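Local coordinates for protein sulfide-quinone reductase (Aquifex aeolicus, PDB 3HYW) that oxidises hydrogen sulfide with a quinone as electron acceptor, using one FAD per subunit, and builds polysulfide that is released typically as cyclooctasulfur, at residues A[14-22]-A[62-71]; A[112-120]-A[222-230]. One frame throughout, in Å; residues are numbered along the deposited sequence.

Interaction 1: residues A[14-22]-A[62-71]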
loop_
_atom_site.group_PDB
_atom_site.type_symbol
_atom_site.label_atom_id
_atom_site.label_comp_id
_atom_site.label_asym_id
_atom_site.label_seq_id
_atom_site.Cartn_x
_atom_site.Cartn_y
_atom_site.Cartn_z
ATOM N N GLY A 14 -16.444 -20.306 -30.618
ATOM C CA GLY A 14 -17.014 -21.062 -31.734
ATOM C C GLY A 14 -16.049 -22.060 -32.347
ATOM O O GLY A 14 -16.389 -23.237 -32.532
ATOM N N ILE A 15 -14.847 -21.589 -32.661
ATOM C CA ILE A 15 -13.784 -22.462 -33.165
ATOM C C ILE A 15 -13.432 -23.563 -32.155
ATOM O O ILE A 15 -13.342 -24.725 -32.527
ATOM C CB ILE A 15 -12.512 -21.659 -33.598
ATOM C CG1 ILE A 15 -12.830 -20.694 -34.757
ATOM C CG2 ILE A 15 -11.337 -22.600 -33.947
ATOM C CD1 ILE A 15 -13.087 -21.358 -36.123
ATOM N N ALA A 16 -13.249 -23.204 -30.882
ATOM C CA ALA A 16 -12.904 -24.192 -29.854
ATOM C C ALA A 16 -13.972 -25.272 -29.715
ATOM O O ALA A 16 -13.650 -26.454 -29.626
ATOM C CB ALA A 16 -12.645 -23.512 -28.503
ATOM N N THR A 17 -15.240 -24.870 -29.706
ATOM C CA THR A 17 -16.340 -25.830 -29.606
ATOM C C THR A 17 -16.428 -26.726 -30.849
ATOM O O THR A 17 -16.518 -27.939 -30.720
ATOM C CB THR A 17 -17.702 -25.137 -29.315
ATOM O OG1 THR A 17 -17.522 -24.137 -28.301
ATOM C CG2 THR A 17 -18.724 -26.164 -28.815
ATOM N N ALA A 18 -16.395 -26.129 -32.040
ATOM C CA ALA A 18 -16.408 -26.892 -33.294
ATOM C C ALA A 18 -15.258 -27.900 -33.400
ATOM O O ALA A 18 -15.489 -29.052 -33.770
ATOM C CB ALA A 18 -16.414 -25.960 -34.497
ATOM N N TYR A 19 -14.033 -27.468 -33.084
ATOM C CA TYR A 19 -12.877 -28.367 -33.127
ATOM C C TYR A 19 -12.975 -29.457 -32.058
ATOM O O TYR A 19 -12.646 -30.615 -32.327
ATOM C CB TYR A 19 -11.558 -27.599 -32.971
ATOM C CG TYR A 19 -11.106 -26.766 -34.169
ATOM C CD1 TYR A 19 -11.982 -26.437 -35.211
ATOM C CD2 TYR A 19 -9.811 -26.254 -34.221
ATOM C CE1 TYR A 19 -11.559 -25.653 -36.287
ATOM C CE2 TYR A 19 -9.388 -25.467 -35.282
ATOM C CZ TYR A 19 -10.258 -25.173 -36.308
ATOM O OH TYR A 19 -9.826 -24.391 -37.355
ATOM N N ASN A 20 -13.435 -29.095 -30.860
ATOM C CA ASN A 20 -13.583 -30.076 -29.776
ATOM C C ASN A 20 -14.584 -31.161 -30.175
ATOM O O ASN A 20 -14.320 -32.346 -30.000
ATOM C CB ASN A 20 -14.035 -29.428 -28.464
ATOM C CG ASN A 20 -12.909 -28.737 -27.711
ATOM O OD1 ASN A 20 -11.778 -29.219 -27.654
ATOM N ND2 ASN A 20 -13.230 -27.604 -27.104
ATOM N N LEU A 21 -15.720 -30.737 -30.728
ATOM C CA LEU A 21 -16.734 -31.653 -31.250
ATOM C C LEU A 21 -16.211 -32.549 -32.368
ATOM O O LEU A 21 -16.492 -33.755 -32.390
ATOM C CB LEU A 21 -17.952 -30.869 -31.736
ATOM C CG LEU A 21 -18.911 -30.338 -30.666
ATOM C CD1 LEU A 21 -19.861 -29.338 -31.292
ATOM C CD2 LEU A 21 -19.686 -31.481 -29.994
ATOM N N ARG A 22 -15.455 -31.960 -33.295
ATOM C CA ARG A 22 -14.918 -32.708 -34.432
ATOM C C ARG A 22 -13.946 -33.807 -33.998
ATOM O O ARG A 22 -13.979 -34.925 -34.531
ATOM C CB ARG A 22 -14.276 -31.763 -35.464
ATOM C CG ARG A 22 -13.485 -32.452 -36.593
ATOM C CD ARG A 22 -14.317 -33.490 -37.393
ATOM N NE ARG A 22 -15.389 -32.890 -38.195
ATOM C CZ ARG A 22 -16.683 -33.194 -38.106
ATOM N NH1 ARG A 22 -17.119 -34.106 -37.239
ATOM N NH2 ARG A 22 -17.558 -32.583 -38.898
ATOM N N LEU A 62 -11.157 -18.492 -42.813
ATOM C CA LEU A 62 -11.870 -19.715 -42.419
ATOM C C LEU A 62 -12.403 -20.580 -43.561
ATOM O O LEU A 62 -12.467 -21.804 -43.430
ATOM C CB LEU A 62 -13.015 -19.366 -41.468
ATOM C CG LEU A 62 -12.576 -18.708 -40.153
ATOM C CD1 LEU A 62 -13.767 -18.237 -39.333
ATOM C CD2 LEU A 62 -11.703 -19.665 -39.350
ATOM N N ALA A 63 -12.796 -19.947 -44.667
ATOM C CA ALA A 63 -13.386 -20.666 -45.803
ATOM C C ALA A 63 -12.474 -21.744 -46.394
ATOM O O ALA A 63 -12.942 -22.849 -46.659
ATOM C CB ALA A 63 -13.858 -19.697 -46.885
ATOM N N PRO A 64 -11.178 -21.437 -46.610
ATOM C CA PRO A 64 -10.345 -22.534 -47.121
ATOM C C PRO A 64 -9.852 -23.496 -46.038
ATOM O O PRO A 64 -9.341 -24.570 -46.360
ATOM C CB PRO A 64 -9.162 -21.811 -47.774
ATOM C CG PRO A 64 -9.080 -20.495 -47.087
ATOM C CD PRO A 64 -10.414 -20.182 -46.464
ATOM N N LEU A 65 -10.023 -23.121 -44.776
ATOM C CA LEU A 65 -9.492 -23.888 -43.660
ATOM C C LEU A 65 -10.470 -24.931 -43.109
ATOM O O LEU A 65 -10.120 -26.101 -42.987
ATOM C CB LEU A 65 -9.050 -22.941 -42.540
ATOM C CG LEU A 65 -8.505 -23.599 -41.272
ATOM C CD1 LEU A 65 -7.140 -24.228 -41.536
ATOM C CD2 LEU A 65 -8.436 -22.584 -40.171
ATOM N N LEU A 66 -11.689 -24.505 -42.781
ATOM C CA LEU A 66 -12.641 -25.370 -42.067
ATOM C C LEU A 66 -13.069 -26.682 -42.771
ATOM O O LEU A 66 -13.248 -27.687 -42.088
ATOM C CB LEU A 66 -13.845 -24.567 -41.545
ATOM C CG LEU A 66 -13.491 -23.403 -40.608
ATOM C CD1 LEU A 66 -14.739 -22.674 -40.130
ATOM C CD2 LEU A 66 -12.663 -23.877 -39.418
ATOM N N PRO A 67 -13.221 -26.680 -44.121
ATOM C CA PRO A 67 -13.483 -27.935 -44.861
ATOM C C PRO A 67 -12.422 -29.029 -44.658
ATOM O O PRO A 67 -12.751 -30.213 -44.698
ATOM C CB PRO A 67 -13.493 -27.483 -46.325
ATOM C CG PRO A 67 -13.890 -26.054 -46.258
ATOM C CD PRO A 67 -13.215 -25.523 -45.034
ATOM N N LYS A 68 -11.173 -28.627 -44.426
ATOM C CA LYS A 68 -10.084 -29.568 -44.132
ATOM C C LYS A 68 -10.356 -30.374 -42.861
ATOM O O LYS A 68 -9.795 -31.459 -42.672
ATOM C CB LYS A 68 -8.750 -28.825 -44.016
ATOM C CG LYS A 68 -8.304 -28.188 -45.324
ATOM C CD LYS A 68 -6.978 -27.473 -45.190
ATOM C CE LYS A 68 -6.465 -27.051 -46.558
ATOM N NZ LYS A 68 -5.079 -26.499 -46.494
ATOM N N PHE A 69 -11.223 -29.837 -42.004
ATOM C CA PHE A 69 -11.611 -30.498 -40.759
ATOM C C PHE A 69 -13.057 -30.978 -40.819
ATOM O O PHE A 69 -13.690 -31.217 -39.787
ATOM C CB PHE A 69 -11.364 -29.558 -39.565
ATOM C CG PHE A 69 -9.988 -28.951 -39.559
ATOM C CD1 PHE A 69 -8.850 -29.761 -39.685
ATOM C CD2 PHE A 69 -9.821 -27.578 -39.455
ATOM C CE1 PHE A 69 -7.565 -29.205 -39.698
ATOM C CE2 PHE A 69 -8.540 -27.014 -39.461
ATOM C CZ PHE A 69 -7.415 -27.829 -39.586
ATOM N N ASN A 70 -13.559 -31.140 -42.044
ATOM C CA ASN A 70 -14.955 -31.526 -42.306
ATOM C C ASN A 70 -15.984 -30.642 -41.585
ATOM O O ASN A 70 -16.990 -31.127 -41.065
ATOM C CB ASN A 70 -15.178 -33.023 -42.032
ATOM C CG ASN A 70 -14.300 -33.916 -42.903
ATOM O OD1 ASN A 70 -13.863 -34.988 -42.477
ATOM N ND2 ASN A 70 -14.029 -33.468 -44.127
ATOM N N ILE A 71 -15.712 -29.340 -41.556
ATOM C CA ILE A 71 -16.628 -28.361 -40.968
ATOM C C ILE A 71 -17.131 -27.448 -42.082
ATOM O O ILE A 71 -16.342 -26.876 -42.834
ATOM C CB ILE A 71 -15.950 -27.547 -39.825
ATOM C CG1 ILE A 71 -15.634 -28.467 -38.636
ATOM C CG2 ILE A 71 -16.833 -26.367 -39.370
ATOM C CD1 ILE A 71 -14.606 -27.904 -37.654
#
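Arg-22 leaves its helix with chi1 at 171°, CG opposite the backbone N, and then bends at chi2 and chi3, which brings the edge of its guanidinium up to the carbonyls of Phe-69 and Asn-70, while Tyr-19, its CG anti to the carbonyl carbon (chi1 -73°), extends its ring to meet Leu-66 and Phe-69. The guanidinium meets two successive carbonyls with its edge. NE donates to Phe-69 O at 2.9 Å, almost exactly in the guanidinium plane, and NH2 donates to Asn-70 O at 2.7 Å, coming from above that carbonyl's plane. Arginine suits the place because its N-H groups spread along one edge and can serve neighbouring peptide oxygens together; NH1 turns to Leu-28 O, beyond the C-terminal end of the helix.

One turn earlier lies the aromatic part. The rings of Tyr-19 and Phe-69 meet obliquely, centroids 5.3 Å apart, and CD2 of Leu-66 sits at the edge of the tyrosine ring, 3.8 Å from Tyr-19 CE1. Ile-15 CG2 covers one face of that ring from within the helix. Tyr-19 OH lies among Leu-65, Leu-66 and Phe-69 and is hydrogen-bonded to Val-393 O, so a tyrosine can be buried here. Ile-71 CD1 rests against both Ala-18 CB, 4.1 Å away, and Tyr-19 CD1; alanine's small side chain leaves room for it. Nearer the helix start, Ile-15 CD1 touches Leu-62 CD2 at 3.9 Å.

Helix 12-24 is the first helix of the FAD-binding Rossmann fold, following the glycine-rich turn Gly-9 to Gly-13, and 62-71 leads into 71-74, the outermost strand within this chain of that fold's parallel sheet. The chemistry is divided: apolar contacts fill the buried part, and at the partly exposed end a positive charge is spent on neutral peptide oxygens, whose partial negative charges probably stabilise it.

Interaction 2: residues A[112-120]-A[222-230]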
loop_
_atom_site.group_PDB
_atom_site.type_symbol
_atom_site.label_atom_id
_atom_site.label_comp_id
_atom_site.label_asym_id
_atom_site.label_seq_id
_atom_site.Cartn_x
_atom_site.Cartn_y
_atom_site.Cartn_z
ATOM N N GLY A 112 -21.597 3.432 -24.508
ATOM C CA GLY A 112 -22.591 4.067 -23.650
ATOM C C GLY A 112 -22.395 5.521 -23.280
ATOM O O GLY A 112 -23.371 6.225 -23.053
ATOM N N ALA A 113 -21.147 5.975 -23.203
ATOM C CA ALA A 113 -20.868 7.385 -22.924
ATOM C C ALA A 113 -21.231 8.243 -24.132
ATOM O O ALA A 113 -21.086 7.815 -25.282
ATOM C CB ALA A 113 -19.402 7.586 -22.529
ATOM N N GLU A 114 -21.732 9.446 -23.861
ATOM C CA GLU A 114 -22.154 10.366 -24.910
ATOM C C GLU A 114 -20.971 10.745 -25.792
ATOM O O GLU A 114 -19.938 11.192 -25.292
ATOM C CB GLU A 114 -22.773 11.623 -24.294
ATOM C CG GLU A 114 -23.424 12.553 -25.295
ATOM C CD GLU A 114 -24.873 12.199 -25.558
ATOM O OE1 GLU A 114 -25.753 12.882 -24.988
ATOM O OE2 GLU A 114 -25.130 11.235 -26.317
ATOM N N GLY A 115 -21.132 10.551 -27.100
ATOM C CA GLY A 115 -20.085 10.874 -28.073
ATOM C C GLY A 115 -18.912 9.901 -28.106
ATOM O O GLY A 115 -17.888 10.184 -28.726
ATOM N N GLN A 116 -19.059 8.752 -27.451
ATOM C CA GLN A 116 -17.951 7.797 -27.322
ATOM C C GLN A 116 -17.576 7.152 -28.654
ATOM O O GLN A 116 -16.408 7.192 -29.057
ATOM C CB GLN A 116 -18.267 6.725 -26.273
ATOM C CG GLN A 116 -17.179 5.646 -26.117
ATOM C CD GLN A 116 -17.547 4.568 -25.110
ATOM O OE1 GLN A 116 -18.571 4.650 -24.432
ATOM N NE2 GLN A 116 -16.702 3.545 -25.009
ATOM N N GLU A 117 -18.560 6.568 -29.335
ATOM C CA GLU A 117 -18.302 5.925 -30.624
ATOM C C GLU A 117 -17.735 6.912 -31.650
ATOM O O GLU A 117 -16.893 6.537 -32.465
ATOM C CB GLU A 117 -19.554 5.233 -31.170
ATOM C CG GLU A 117 -19.235 4.160 -32.223
ATOM C CD GLU A 117 -20.464 3.442 -32.768
ATOM O OE1 GLU A 117 -21.588 3.703 -32.293
ATOM O OE2 GLU A 117 -20.299 2.608 -33.681
ATOM N N GLU A 118 -18.178 8.168 -31.581
ATOM C CA GLU A 118 -17.764 9.213 -32.527
ATOM C C GLU A 118 -16.405 9.848 -32.206
ATOM O O GLU A 118 -15.606 10.099 -33.114
ATOM C CB GLU A 118 -18.821 10.329 -32.617
ATOM C CG GLU A 118 -20.188 9.900 -33.145
ATOM C CD GLU A 118 -21.209 9.638 -32.039
ATOM O OE1 GLU A 118 -20.840 9.085 -30.973
ATOM O OE2 GLU A 118 -22.395 9.984 -32.248
ATOM N N ASN A 119 -16.159 10.120 -30.926
ATOM C CA ASN A 119 -15.001 10.922 -30.508
ATOM C C ASN A 119 -13.849 10.146 -29.872
ATOM O O ASN A 119 -12.717 10.637 -29.817
ATOM C CB ASN A 119 -15.447 12.039 -29.560
ATOM C CG ASN A 119 -16.502 12.936 -30.173
ATOM O OD1 ASN A 119 -16.459 13.240 -31.366
ATOM N ND2 ASN A 119 -17.456 13.369 -29.358
ATOM N N SER A 120 -14.137 8.946 -29.377
ATOM C CA SER A 120 -13.106 8.121 -28.755
ATOM C C SER A 120 -12.588 7.062 -29.727
ATOM O O SER A 120 -12.917 7.081 -30.919
ATOM C CB SER A 120 -13.646 7.472 -27.480
ATOM O OG SER A 120 -12.590 7.021 -26.653
ATOM N N ALA A 222 -18.121 7.275 -13.056
ATOM C CA ALA A 222 -18.888 6.911 -14.237
ATOM C C ALA A 222 -18.599 7.909 -15.349
ATOM O O ALA A 222 -19.021 9.071 -15.276
ATOM C CB ALA A 222 -20.389 6.894 -13.902
ATOM N N VAL A 223 -17.854 7.462 -16.360
ATOM C CA VAL A 223 -17.616 8.267 -17.556
ATOM C C VAL A 223 -18.958 8.466 -18.253
ATOM O O VAL A 223 -19.651 7.489 -18.579
ATOM C CB VAL A 223 -16.597 7.595 -18.508
ATOM C CG1 VAL A 223 -16.433 8.395 -19.800
ATOM C CG2 VAL A 223 -15.262 7.438 -17.816
ATOM N N LYS A 224 -19.324 9.729 -18.452
ATOM C CA LYS A 224 -20.636 10.085 -18.993
ATOM C C LYS A 224 -20.568 10.576 -20.434
ATOM O O LYS A 224 -21.524 10.419 -21.200
ATOM C CB LYS A 224 -21.307 11.148 -18.114
ATOM C CG LYS A 224 -21.758 10.640 -16.747
ATOM C CD LYS A 224 -22.701 9.435 -16.884
ATOM C CE LYS A 224 -23.139 8.891 -15.535
ATOM N NZ LYS A 224 -24.481 9.392 -15.145
ATOM N N ALA A 225 -19.435 11.176 -20.790
ATOM C CA ALA A 225 -19.267 11.784 -22.098
ATOM C C ALA A 225 -17.811 11.873 -22.497
ATOM O O ALA A 225 -16.934 12.140 -21.668
ATOM C CB ALA A 225 -19.911 13.189 -22.136
ATOM N N ILE A 226 -17.573 11.644 -23.782
ATOM C CA ILE A 226 -16.283 11.894 -24.388
ATOM C C ILE A 226 -16.507 12.894 -25.513
ATOM O O ILE A 226 -17.219 12.618 -26.481
ATOM C CB ILE A 226 -15.620 10.598 -24.906
ATOM C CG1 ILE A 226 -15.394 9.626 -23.740
ATOM C CG2 ILE A 226 -14.300 10.912 -25.593
ATOM C CD1 ILE A 226 -15.476 8.178 -24.117
ATOM N N GLU A 227 -15.920 14.070 -25.345
ATOM C CA GLU A 227 -15.976 15.122 -26.342
ATOM C C GLU A 227 -14.630 15.137 -27.069
ATOM O O GLU A 227 -13.695 14.457 -26.636
ATOM C CB GLU A 227 -16.292 16.465 -25.671
ATOM C CG GLU A 227 -17.688 16.511 -25.032
ATOM C CD GLU A 227 -18.032 17.852 -24.396
ATOM O OE1 GLU A 227 -17.358 18.865 -24.691
ATOM O OE2 GLU A 227 -18.996 17.896 -23.603
ATOM N N PRO A 228 -14.529 15.868 -28.198
ATOM C CA PRO A 228 -13.228 15.926 -28.876
ATOM C C PRO A 228 -12.145 16.558 -27.997
ATOM O O PRO A 228 -10.951 16.349 -28.230
ATOM C CB PRO A 228 -13.510 16.820 -30.092
ATOM C CG PRO A 228 -14.991 16.724 -30.304
ATOM C CD PRO A 228 -15.564 16.621 -28.929
ATOM N N ASP A 229 -12.597 17.272 -26.970
ATOM C CA ASP A 229 -11.800 18.187 -26.165
ATOM C C ASP A 229 -11.477 17.613 -24.783
ATOM O O ASP A 229 -10.482 17.997 -24.153
ATOM C CB ASP A 229 -12.613 19.490 -25.997
ATOM C CG ASP A 229 -11.794 20.648 -25.440
ATOM O OD1 ASP A 229 -10.606 20.450 -25.092
ATOM O OD2 ASP A 229 -12.344 21.775 -25.356
ATOM N N LYS A 230 -12.329 16.707 -24.305
ATOM C CA LYS A 230 -12.335 16.333 -22.892
ATOM C C LYS A 230 -13.179 15.097 -22.588
ATOM O O LYS A 230 -14.008 14.674 -23.394
ATOM C CB LYS A 230 -12.833 17.517 -22.035
ATOM C CG LYS A 230 -14.136 18.142 -22.509
ATOM C CD LYS A 230 -14.374 19.486 -21.837
ATOM C CE LYS A 230 -15.381 20.323 -22.597
ATOM N NZ LYS A 230 -15.790 21.528 -21.820
#
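Glu-114 pairs with Ala-225 in a single beta bridge, its N donating to Lys-224 O at 2.8 Å and its O accepting from Ile-226 N at 2.8 Å. A type II turn from Ala-113 to Gln-116 then lifts the chain into the short helix 116-119; Gly-115 takes positive phi there, and a CB on it would collide with Ile-226 O. Beneath the turn, Ile-226 pushes CD1 against Gln-116 CG (3.6 Å) and Ser-120 CB (3.9 Å), a branched apolar group filling the buried side. Gln-116 is extended, CG anti to the backbone N (chi1 178°), which carries OE1 back to accept from Ala-113 N in the carbonyl plane. A classic beta bulge sets two residues of strand 222-226, Lys-224 and Ala-225, opposite the single Ile-232 in the antiparallel sheet 222-226, 230-234 and 240-244, and the bridge joins 112-120 to its edge strand.

At the far end of the helix, Asn-119 ND2 donates to Ile-226 O at 3.0 Å, nearly straight at 173° and in its own amide plane, while CG and ND2 lie against Pro-228 CD. A leucine in its place would probably leave Ile-226 O without this donor and the helix end less firmly tied to the strand. Ser-120 is small enough to fit beside Ile-226, and its OG is hydrogen-bonded to Thr-248 OG1.

How the interactions relate
Interactions 1 and 2 lie on opposite sides of the chain's centre, 39 Å apart between their own centres, and their nearest atoms are about 23 Å from each other. Both belong to the pyridine nucleotide-disulphide oxidoreductase family region and follow one another along the chain. Interaction 1 is near the cofactor: the side chain of Leu-62 is about 6 Å from the FAD at the nearest atoms and about 4 Å from Gly-10, an FAD-binding residue, whereas the side chain of Ile-15 is about 13 Å from the bound decylubiquinone. Interaction 2 is more remote, the side chain of Gln-116 being about 12 Å from FAD and about 11 Å from the bound hydrogen sulfide.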